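Local coordinates for protein aspartate carbamoyltransferase (Leishmania major, PDB 7K46) that probably catalyses the transfer of a carbamoyl group from carbamoyl phosphate to L-aspartate, an early step of pyrimidine biosynthesis, at residues A28-Q31 with L32-M36. Sequence-based numbering, arbitrary orientation.
Sequences ALIQ and LALDM
Gln31 and Asp35 are joined twice, one turn apart on the alpha-helix 23-41 of the carbamoyl phosphate-binding domain. The backbone hydrogen bond runs from Asp35 N to Gln31 O at 2.9 Å. The side-chain hydrogen bond runs from Gln31 NE2 to Asp35 OD1, also 2.9 Å, with an N-H...O angle of 150°. OD1 lies in the plane of the Gln31 amide, but the amide nitrogen reaches it from above the carboxylate plane. The two flat groups are turned 42° apart. Gln31 starts with CG anti to the backbone nitrogen and then bends at chi2 (61°), which brings NE2 alongside Asp35 OD1. This i to i+4 side-chain hydrogen bond lies on the outer face, where Gln31 is exposed to solvent.

The same i to i+4 pattern of backbone hydrogen bonds links Leu32 N to Ala28 O, Ala33 N to Leu29 O, and Leu34 N to Ile30 O, the last at 3.0 Å. Leu29, Ile30, Leu32, Ala33 and Met36 are buried against the same chain. Helix 23-41 packs on the C-terminal helix 309-326 through Leu32 and Met36, and on helix 142-156 through Ile30 and Ala33. The side chains of Ile30 and Leu34 run alongside each other in the same direction. Their methyls meet at 4.1 Å, Ile30 CG2 against Leu34 CD1, and Leu34 CG sits 3.3 Å from Ile30 O.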
# COMPACT_ATOMS: atom_id res chain seq x y z
N ALA A 28 -25.44 -19.99 5.10
CA ALA A 28 -24.13 -20.60 5.25
C ALA A 28 -23.05 -19.54 5.41
O ALA A 28 -22.12 -19.70 6.21
CB ALA A 28 -23.83 -21.51 4.06
N LEU A 29 -23.15 -18.44 4.65
CA LEU A 29 -22.18 -17.36 4.79
C LEU A 29 -22.29 -16.69 6.15
O LEU A 29 -21.27 -16.31 6.75
CB LEU A 29 -22.36 -16.33 3.66
CG LEU A 29 -21.89 -16.71 2.26
CD1 LEU A 29 -22.39 -15.72 1.21
CD2 LEU A 29 -20.35 -16.79 2.22
N ILE A 30 -23.51 -16.53 6.65
CA ILE A 30 -23.68 -15.96 7.98
C ILE A 30 -22.99 -16.83 9.02
O ILE A 30 -22.25 -16.33 9.88
CB ILE A 30 -25.18 -15.77 8.29
CG1 ILE A 30 -25.73 -14.58 7.51
CG2 ILE A 30 -25.38 -15.58 9.79
CD1 ILE A 30 -27.25 -14.44 7.63
N GLN A 31 -23.23 -18.15 8.98
CA GLN A 31 -22.63 -19.03 9.98
C GLN A 31 -21.11 -19.04 9.88
O GLN A 31 -20.41 -19.05 10.90
CB GLN A 31 -23.18 -20.45 9.83
CG GLN A 31 -22.81 -21.37 10.99
CD GLN A 31 -23.35 -20.87 12.32
OE1 GLN A 31 -24.56 -20.71 12.49
NE2 GLN A 31 -22.45 -20.59 13.26
N LEU A 32 -20.58 -19.02 8.66
CA LEU A 32 -19.13 -19.02 8.48
C LEU A 32 -18.51 -17.73 9.00
O LEU A 32 -17.47 -17.75 9.66
CB LEU A 32 -18.78 -19.24 7.00
CG LEU A 32 -17.30 -19.23 6.57
CD1 LEU A 32 -16.51 -20.24 7.39
CD2 LEU A 32 -17.16 -19.52 5.07
N ALA A 33 -19.16 -16.59 8.73
CA ALA A 33 -18.64 -15.32 9.23
C ALA A 33 -18.63 -15.29 10.75
O ALA A 33 -17.66 -14.85 11.37
CB ALA A 33 -19.47 -14.15 8.68
N LEU A 34 -19.70 -15.79 11.37
CA LEU A 34 -19.75 -15.82 12.83
C LEU A 34 -18.72 -16.78 13.41
O LEU A 34 -18.11 -16.48 14.44
CB LEU A 34 -21.16 -16.20 13.30
CG LEU A 34 -22.25 -15.16 13.00
CD1 LEU A 34 -23.62 -15.67 13.47
CD2 LEU A 34 -21.92 -13.82 13.65
N ASP A 35 -18.51 -17.93 12.76
CA ASP A 35 -17.50 -18.87 13.23
C ASP A 35 -16.11 -18.27 13.15
O ASP A 35 -15.29 -18.43 14.06
CB ASP A 35 -17.59 -20.18 12.44
CG ASP A 35 -18.86 -20.97 12.73
OD1 ASP A 35 -19.56 -20.64 13.71
OD2 ASP A 35 -19.16 -21.93 11.99
N MET A 36 -15.83 -17.54 12.07
CA MET A 36 -14.55 -16.83 11.97
C MET A 36 -14.44 -15.73 13.00
O MET A 36 -13.36 -15.51 13.56
CB MET A 36 -14.38 -16.26 10.56
CG MET A 36 -14.13 -17.34 9.53
SD MET A 36 -14.00 -16.63 7.90
CE MET A 36 -13.38 -18.05 7.00